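Local coordinates for protein transcriptional regulator, GntR family (Thermotoga maritima, PDB 3SXM) that probably binds specific cis-regulatory DNA as a transcription factor, this piece being its metal-binding FCD domain, crystallised here without metal, at residues M17-C22 and L65-S70; F21-Y26 and G117-L122. The protein carries 3 engineered substitutions. All coordinates share one frame; numbering follows the deposited sequence. Where two conformers were deposited one is given.

Contact 1 of 2, residues M17-C22 and L65-S70; sequences MMEVFC and LFIRAS
C22 and I67 mark the closest approach of the two backbones, their CA atoms 5.7 Å apart, where helix 5-25 passes the C-terminal part of helix 51-68. Such closeness suits a small side chain, and cysteine provides it: C22 CB lies only 3.2 Å from the carbonyl oxygen F66 O, while its SG is 3.9 Å from the terminal methyl I67 CD1 and also touches S70 CB. I67 supplies the apolar bulk. Its CG1 stands beside the backbone N and chi2 (-71°) bends CD1 round to meet M18 and C22 SG, 3.9 Å from M18 CB and 3.8 Å from M18 O; isoleucine suits the place because its longer branch reaches across. The contact is buried and held by packing. It joins two helices of the all-helical FCD domain, and no hydrogen bond crosses it. E19 is the polar element. Its OE1 approaches the F66 ring at the edge, 4.1 Å from CD2, with carboxylate and ring planes 55° apart. The carboxylate has stronger partners elsewhere: OE1 is hydrogen-bonded to H63 ND1, and OE2 meets R15 in a salt bridge and Y79 OH in a hydrogen bond. H63 binds zinc in another structure of this protein, an arrangement consistent with E19 acting as a second-shell residue that orients H63. S70 OG donates to I67 O at 2.7 Å, almost in line with the carbonyl (173°). The same oxygen accepts S70 N. Serine suits this position through its hydroxyl, which is also hydrogen-bonded to N72 N.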
ATOM      1  N   MET A  17      -2.506   3.857  -2.474  1.00 10.66           N
ATOM      2  CA  MET A  17      -1.833   2.586  -2.118  1.00 10.93           C
ATOM      3  C   MET A  17      -2.561   1.859  -0.990  1.00 13.74           C
ATOM      4  O   MET A  17      -2.855   0.642  -1.124  1.00 14.89           O
ATOM      5  CB  MET A  17      -0.354   2.838  -1.798  1.00 14.29           C
ATOM      6  CG  MET A  17       0.407   1.583  -1.327  1.00 15.34           C
ATOM      7  SD  MET A  17       2.085   1.949  -0.877  1.00 15.06           S
ATOM      8  CE  MET A  17       1.825   2.877   0.622  1.00 12.55           C
ATOM      9  N   MET A  18      -2.756   2.525   0.135  1.00 11.18           N
ATOM     10  CA  MET A  18      -3.256   1.863   1.332  1.00 10.41           C
ATOM     11  C   MET A  18      -4.767   1.632   1.237  1.00 13.24           C
ATOM     12  O   MET A  18      -5.269   0.549   1.538  1.00 12.27           O
ATOM     13  CB  MET A  18      -2.917   2.666   2.579  1.00 11.63           C
ATOM     14  CG  MET A  18      -1.417   2.853   2.795  1.00 11.04           C
ATOM     15  SD  MET A  18      -0.982   3.782   4.252  1.00 14.19           S
ATOM     16  CE  MET A  18      -1.335   2.631   5.461  1.00 14.82           C
ATOM     17  N   GLU A  19      -5.526   2.660   0.874  1.00 11.85           N
ATOM     18  CA  GLU A  19      -7.005   2.555   0.900  1.00 11.74           C
ATOM     19  C   GLU A  19      -7.517   1.586  -0.145  1.00 11.49           C
ATOM     20  O   GLU A  19      -8.440   0.815   0.112  1.00 12.78           O
ATOM     21  CB  GLU A  19      -7.636   3.949   0.790  1.00 12.39           C
ATOM     22  CG  GLU A  19      -7.268   4.895   1.888  1.00 12.72           C
ATOM     23  CD  GLU A  19      -8.036   6.189   1.778  1.00 14.86           C
ATOM     24  OE1 GLU A  19      -9.121   6.133   1.153  1.00 17.00           O
ATOM     25  OE2 GLU A  19      -7.610   7.226   2.328  1.00 14.64           O
ATOM     26  N   VAL A  20      -6.986   1.637  -1.351  1.00 12.18           N
ATOM     27  CA  VAL A  20      -7.426   0.750  -2.422  1.00 12.24           C
ATOM     28  C   VAL A  20      -7.037  -0.679  -2.068  1.00 12.52           C
ATOM     29  O   VAL A  20      -7.822  -1.601  -2.287  1.00 13.94           O
ATOM     30  CB  VAL A  20      -6.882   1.159  -3.788  1.00 13.31           C
ATOM     31  CG1 VAL A  20      -7.108   0.047  -4.841  1.00 17.90           C
ATOM     32  CG2 VAL A  20      -7.500   2.508  -4.231  1.00 16.43           C
ATOM     33  N   PHE A  21      -5.825  -0.900  -1.533  1.00 11.00           N
ATOM     34  CA  PHE A  21      -5.461  -2.247  -1.121  1.00 11.90           C
ATOM     35  C   PHE A  21      -6.502  -2.783  -0.149  1.00 12.13           C
ATOM     36  O   PHE A  21      -6.897  -3.945  -0.250  1.00 12.14           O
ATOM     37  CB  PHE A  21      -4.069  -2.272  -0.444  1.00 14.04           C
ATOM     38  CG  PHE A  21      -3.639  -3.651  -0.004  1.00 11.72           C
ATOM     39  CD1 PHE A  21      -3.002  -4.491  -0.886  1.00 14.15           C
ATOM     40  CD2 PHE A  21      -3.836  -4.103   1.292  1.00 14.80           C
ATOM     41  CE1 PHE A  21      -2.538  -5.736  -0.498  1.00 16.93           C
ATOM     42  CE2 PHE A  21      -3.453  -5.379   1.647  1.00 14.86           C
ATOM     43  CZ  PHE A  21      -2.803  -6.173   0.770  1.00 13.54           C
ATOM     44  N   CYS A  22      -6.865  -2.006   0.858  1.00 12.98           N
ATOM     45  CA  CYS A  22      -7.803  -2.505   1.879  1.00 12.29           C
ATOM     46  C   CYS A  22      -9.218  -2.697   1.318  1.00 13.89           C
ATOM     47  O   CYS A  22      -9.875  -3.706   1.591  1.00 13.86           O
ATOM     48  CB  CYS A  22      -7.798  -1.614   3.108  1.00 12.83           C
ATOM     49  SG  CYS A  22      -6.240  -1.663   4.007  1.00 14.45           S
ATOM     50  N   LEU A  65     -12.380   3.570   7.923  1.00 14.23           N
ATOM     51  CA  LEU A  65     -13.099   2.281   7.963  1.00 12.90           C
ATOM     52  C   LEU A  65     -12.454   1.327   6.984  1.00 14.05           C
ATOM     53  O   LEU A  65     -12.283   0.113   7.286  1.00 14.20           O
ATOM     54  CB  LEU A  65     -14.609   2.466   7.581  1.00 15.81           C
ATOM     55  CG  LEU A  65     -15.388   1.172   7.285  1.00 16.90           C
ATOM     56  CD1 LEU A  65     -15.462   0.308   8.445  1.00 19.74           C
ATOM     57  CD2 LEU A  65     -16.764   1.524   6.774  1.00 21.80           C
ATOM     58  N   PHE A  66     -12.077   1.803   5.822  1.00 13.78           N
ATOM     59  CA  PHE A  66     -11.521   0.903   4.775  1.00 12.84           C
ATOM     60  C   PHE A  66     -10.269   0.264   5.373  1.00 14.58           C
ATOM     61  O   PHE A  66     -10.039  -0.945   5.250  1.00 13.60           O
ATOM     62  CB  PHE A  66     -11.162   1.662   3.509  1.00 13.97           C
ATOM     63  CG  PHE A  66     -12.347   2.298   2.789  1.00 14.10           C
ATOM     64  CD1 PHE A  66     -13.635   1.839   2.941  1.00 13.16           C
ATOM     65  CD2 PHE A  66     -12.130   3.403   1.982  1.00 17.78           C
ATOM     66  CE1 PHE A  66     -14.723   2.452   2.280  1.00 14.80           C
ATOM     67  CE2 PHE A  66     -13.224   3.986   1.316  1.00 16.90           C
ATOM     68  CZ  PHE A  66     -14.465   3.496   1.475  1.00 15.49           C
ATOM     69  N   ILE A  67      -9.467   1.088   6.004  1.00 11.68           N
ATOM     70  CA  ILE A  67      -8.169   0.637   6.580  1.00 12.04           C
ATOM     71  C   ILE A  67      -8.431  -0.325   7.744  1.00 12.13           C
ATOM     72  O   ILE A  67      -7.805  -1.423   7.844  1.00 13.18           O
ATOM     73  CB  ILE A  67      -7.362   1.830   7.036  1.00 11.60           C
ATOM     74  CG1 ILE A  67      -7.003   2.731   5.852  1.00 12.80           C
ATOM     75  CG2 ILE A  67      -6.117   1.421   7.852  1.00 13.61           C
ATOM     76  CD1 ILE A  67      -5.976   2.176   4.873  1.00 13.72           C
ATOM     77  N   ARG A  68      -9.358   0.046   8.626  0.50 17.54           N
ATOM     78  CA  ARG A  68      -9.651  -0.722   9.825  0.50  8.81           C
ATOM     79  C   ARG A  68     -10.155  -2.129   9.486  0.50 11.17           C
ATOM     80  O   ARG A  68      -9.844  -3.080  10.211  0.50 14.73           O
ATOM     81  CB  ARG A  68     -10.644   0.047  10.724  0.50 16.03           C
ATOM     82  CG  ARG A  68     -11.177  -0.712  11.910  0.50 13.81           C
ATOM     83  CD  ARG A  68     -10.173  -0.978  12.950  0.50 29.98           C
ATOM     84  NE  ARG A  68      -9.705   0.228  13.627  0.50 41.54           N
ATOM     85  CZ  ARG A  68      -8.872   0.216  14.658  0.50 24.81           C
ATOM     86  NH1 ARG A  68      -8.429  -0.932  15.135  0.50 35.23           N
ATOM     87  NH2 ARG A  68      -8.497   1.352  15.219  0.50 34.27           N
ATOM     88  N   ALA A  69     -10.896  -2.276   8.389  1.00 12.89           N
ATOM     89  CA  ALA A  69     -11.511  -3.532   7.992  1.00 13.42           C
ATOM     90  C   ALA A  69     -10.441  -4.595   7.678  1.00 13.10           C
ATOM     91  O   ALA A  69     -10.748  -5.769   7.695  1.00 15.32           O
ATOM     92  CB  ALA A  69     -12.468  -3.301   6.777  1.00 14.66           C
ATOM     93  N   SER A  70      -9.210  -4.175   7.388  1.00 14.23           N
ATOM     94  CA  SER A  70      -8.092  -5.144   7.180  1.00 15.07           C
ATOM     95  C   SER A  70      -7.836  -5.958   8.421  1.00 14.60           C
ATOM     96  O   SER A  70      -7.327  -7.087   8.346  1.00 15.42           O
ATOM     97  CB  SER A  70      -6.800  -4.440   6.732  1.00 12.67           C
ATOM     98  OG  SER A  70      -6.271  -3.690   7.789  1.00 14.01           O
TER

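Contact 2 of 2, residues F21-Y26 and G117-L122; sequences FCLENY and GAIEKL
L23 reaches from helix 5-25 toward A118, I119 and L122 of helix 115-135, touching all three with a single methyl, CD2. Its CG stands opposite the backbone N (chi1 -176°), which projects the isobutyl group across the interface. CD2 then comes 3.8 Å from L122 CD2, 3.9 Å from the carbonyl oxygen A118 O and 4.2 Å from I119 CG1. L122 adopts much the same side-chain conformation, and the two side chains run past one another, meeting CD2 to CD2. Leucine suits both places, since its forked end puts a methyl at the meeting point. The small A118, whose CB is 4.3 Å from L23 CD2, lets the leucine lie close to the backbone; I110 of helix 96-111 touches both residues. The segment axes run nearly antiparallel, at 170°, and approach to 10.1 Å, joining the first and last helices of the FCD domain's helical bundle by apolar packing. I119 is turned differently: CG1 sits beside its backbone N, and chi2 of 162° extends CD1 toward E24. E24 lies roughly perpendicular to the isoleucine, its aliphatic part against it; the detail is doubtful, since E24 has two conformers and the modelled approach is too short. I119 also packs on V20, one turn back along helix 5-25. An alanine in place of I119 would probably open a gap beside L23 CD2 and V20. The mixed character of glutamate fits E24 at the partly exposed margin, whereas L122 is buried, with V20 and H63 also against it. The second subunit lies close by, its M17 packing on F21.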
ATOM      1  N   PHE A  21      -5.825  -0.900  -1.533  1.00 11.00           N
ATOM      2  CA  PHE A  21      -5.461  -2.247  -1.121  1.00 11.90           C
ATOM      3  C   PHE A  21      -6.502  -2.783  -0.149  1.00 12.13           C
ATOM      4  O   PHE A  21      -6.897  -3.945  -0.250  1.00 12.14           O
ATOM      5  CB  PHE A  21      -4.069  -2.272  -0.444  1.00 14.04           C
ATOM      6  CG  PHE A  21      -3.639  -3.651  -0.004  1.00 11.72           C
ATOM      7  CD1 PHE A  21      -3.002  -4.491  -0.886  1.00 14.15           C
ATOM      8  CD2 PHE A  21      -3.836  -4.103   1.292  1.00 14.80           C
ATOM      9  CE1 PHE A  21      -2.538  -5.736  -0.498  1.00 16.93           C
ATOM     10  CE2 PHE A  21      -3.453  -5.379   1.647  1.00 14.86           C
ATOM     11  CZ  PHE A  21      -2.803  -6.173   0.770  1.00 13.54           C
ATOM     12  N   CYS A  22      -6.865  -2.006   0.858  1.00 12.98           N
ATOM     13  CA  CYS A  22      -7.803  -2.505   1.879  1.00 12.29           C
ATOM     14  C   CYS A  22      -9.218  -2.697   1.318  1.00 13.89           C
ATOM     15  O   CYS A  22      -9.875  -3.706   1.591  1.00 13.86           O
ATOM     16  CB  CYS A  22      -7.798  -1.614   3.108  1.00 12.83           C
ATOM     17  SG  CYS A  22      -6.240  -1.663   4.007  1.00 14.45           S
ATOM     18  N   LEU A  23      -9.716  -1.727   0.549  1.00 13.62           N
ATOM     19  CA  LEU A  23     -11.007  -1.907  -0.111  1.00 13.94           C
ATOM     20  C   LEU A  23     -11.063  -3.158  -0.998  1.00 14.13           C
ATOM     21  O   LEU A  23     -12.059  -3.927  -0.991  1.00 17.84           O
ATOM     22  CB  LEU A  23     -11.396  -0.632  -0.930  1.00 14.45           C
ATOM     23  CG  LEU A  23     -12.784  -0.671  -1.593  1.00 15.17           C
ATOM     24  CD1 LEU A  23     -13.934  -0.904  -0.595  1.00 14.30           C
ATOM     25  CD2 LEU A  23     -12.946   0.626  -2.397  1.00 17.74           C
ATOM     26  N   GLU A  24     -10.022  -3.399  -1.789  1.00 13.65           N
ATOM     27  CA  GLU A  24      -9.966  -4.533  -2.680  0.53 16.71           C
ATOM     28  C   GLU A  24      -9.951  -5.843  -1.895  1.00 18.39           C
ATOM     29  O   GLU A  24     -10.652  -6.797  -2.236  1.00 21.45           O
ATOM     30  CB  GLU A  24      -8.653  -4.440  -3.499  0.53 13.07           C
ATOM     31  CG  GLU A  24      -8.703  -3.556  -4.734  0.53 25.63           C
ATOM     32  CD  GLU A  24      -7.395  -3.430  -5.559  0.53 36.69           C
ATOM     33  OE1 GLU A  24      -7.475  -3.012  -6.750  0.53 33.00           O
ATOM     34  OE2 GLU A  24      -6.297  -3.693  -5.018  0.53 40.04           O
ATOM     35  N   ASN A  25      -9.141  -5.932  -0.877  1.00 15.09           N
ATOM     36  CA  ASN A  25      -8.939  -7.180  -0.183  1.00 14.33           C
ATOM     37  C   ASN A  25      -9.894  -7.470   0.984  1.00 15.99           C
ATOM     38  O   ASN A  25      -9.978  -8.556   1.421  1.00 17.69           O
ATOM     39  CB  ASN A  25      -7.477  -7.274   0.274  1.00 14.65           C
ATOM     40  CG  ASN A  25      -6.519  -7.409  -0.865  1.00 19.71           C
ATOM     41  OD1 ASN A  25      -5.836  -6.505  -1.258  1.00 21.46           O
ATOM     42  ND2 ASN A  25      -6.523  -8.543  -1.424  1.00 21.13           N
ATOM     43  N   TYR A  26     -10.622  -6.472   1.436  1.00 14.23           N
ATOM     44  CA  TYR A  26     -11.554  -6.602   2.559  1.00 15.25           C
ATOM     45  C   TYR A  26     -12.950  -6.108   2.174  1.00 16.59           C
ATOM     46  O   TYR A  26     -13.750  -5.764   3.020  1.00 15.67           O
ATOM     47  CB  TYR A  26     -10.996  -5.951   3.841  1.00 13.18           C
ATOM     48  CG  TYR A  26      -9.741  -6.632   4.267  1.00 14.54           C
ATOM     49  CD1 TYR A  26      -9.819  -7.767   5.007  1.00 16.22           C
ATOM     50  CD2 TYR A  26      -8.509  -6.233   3.791  1.00 16.27           C
ATOM     51  CE1 TYR A  26      -8.682  -8.469   5.358  1.00 17.20           C
ATOM     52  CE2 TYR A  26      -7.356  -6.923   4.154  1.00 13.99           C
ATOM     53  CZ  TYR A  26      -7.448  -8.052   4.891  1.00 16.07           C
ATOM     54  OH  TYR A  26      -6.310  -8.799   5.246  1.00 19.28           O
ATOM     55  N   GLY A 117     -16.460  -1.182  -9.535  1.00 19.21           N
ATOM     56  CA  GLY A 117     -16.914   0.204  -9.593  1.00 18.39           C
ATOM     57  C   GLY A 117     -16.555   0.951  -8.321  1.00 16.97           C
ATOM     58  O   GLY A 117     -16.228   2.137  -8.364  1.00 17.08           O
ATOM     59  N   ALA A 118     -16.581   0.293  -7.168  1.00 17.82           N
ATOM     60  CA  ALA A 118     -16.189   0.963  -5.934  1.00 15.03           C
ATOM     61  C   ALA A 118     -14.727   1.350  -5.927  1.00 14.61           C
ATOM     62  O   ALA A 118     -14.391   2.467  -5.536  1.00 14.58           O
ATOM     63  CB  ALA A 118     -16.486   0.125  -4.723  1.00 15.82           C
ATOM     64  N   ILE A 119     -13.871   0.446  -6.405  1.00 15.74           N
ATOM     65  CA  ILE A 119     -12.449   0.753  -6.485  1.00 14.03           C
ATOM     66  C   ILE A 119     -12.224   1.903  -7.438  1.00 16.49           C
ATOM     67  O   ILE A 119     -11.481   2.837  -7.153  1.00 16.58           O
ATOM     68  CB  ILE A 119     -11.691  -0.513  -6.907  1.00 16.91           C
ATOM     69  CG1 ILE A 119     -11.763  -1.551  -5.782  1.00 18.74           C
ATOM     70  CG2 ILE A 119     -10.215  -0.155  -7.215  1.00 16.39           C
ATOM     71  CD1 ILE A 119     -11.438  -2.977  -6.266  1.00 23.52           C
ATOM     72  N   GLU A 120     -12.924   1.886  -8.562  1.00 16.04           N
ATOM     73  CA  GLU A 120     -12.819   2.993  -9.522  1.00 18.59           C
ATOM     74  C   GLU A 120     -13.227   4.315  -8.872  1.00 19.65           C
ATOM     75  O   GLU A 120     -12.562   5.327  -9.055  1.00 17.77           O
ATOM     76  CB  GLU A 120     -13.684   2.771 -10.768  1.00 20.19           C
ATOM     77  CG  GLU A 120     -13.186   1.706 -11.703  1.00 24.84           C
ATOM     78  CD  GLU A 120     -14.125   1.477 -12.887  1.00 26.72           C
ATOM     79  OE1 GLU A 120     -15.109   2.248 -13.086  1.00 30.48           O
ATOM     80  OE2 GLU A 120     -13.873   0.522 -13.641  1.00 28.87           O
ATOM     81  N   LYS A 121     -14.320   4.314  -8.123  1.00 15.83           N
ATOM     82  CA  LYS A 121     -14.811   5.564  -7.530  1.00 16.97           C
ATOM     83  C   LYS A 121     -13.862   6.101  -6.453  1.00 17.08           C
ATOM     84  O   LYS A 121     -13.686   7.315  -6.338  1.00 16.42           O
ATOM     85  CB  LYS A 121     -16.220   5.389  -6.930  1.00 16.87           C
ATOM     86  CG  LYS A 121     -16.935   6.680  -6.544  1.00 19.71           C
ATOM     87  CD  LYS A 121     -17.284   7.499  -7.846  1.00 25.59           C
ATOM     88  CE  LYS A 121     -18.118   8.705  -7.613  1.00 33.68           C
ATOM     89  NZ  LYS A 121     -18.234   9.427  -8.945  1.00 27.51           N
ATOM     90  N   LEU A 122     -13.274   5.219  -5.661  1.00 14.22           N
ATOM     91  CA  LEU A 122     -12.318   5.618  -4.665  1.00 12.54           C
ATOM     92  C   LEU A 122     -11.097   6.292  -5.350  1.00 12.92           C
ATOM     93  O   LEU A 122     -10.644   7.354  -4.916  1.00 14.54           O
ATOM     94  CB  LEU A 122     -11.939   4.419  -3.777  1.00 15.34           C
ATOM     95  CG  LEU A 122     -10.804   4.719  -2.777  1.00 13.17           C
ATOM     96  CD1 LEU A 122     -11.138   5.854  -1.860  1.00 12.01           C
ATOM     97  CD2 LEU A 122     -10.482   3.502  -1.922  1.00 14.73           C
TER

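Contacts 1 and 2 use overlapping parts of helix 5-25, with F21 and C22 in both, and their centres lie about 8 Å apart on the same side of the chain's centre. Along the sequence, this helix comes first, 65-70 at the C-terminal part of helix 51-68 follows, and 117-122 of helix 115-135 comes last, so one helix ties together parts of the FCD domain far apart in sequence. The two contacts also meet directly: E19 OE1 is 3.6 Å from L122 CD1, and Y26 packs on the A69 and S70 carbonyls. H63, a zinc ligand elsewhere, adjoins both. Each also touches the second subunit, placing helix 5-25 at the dimer interface.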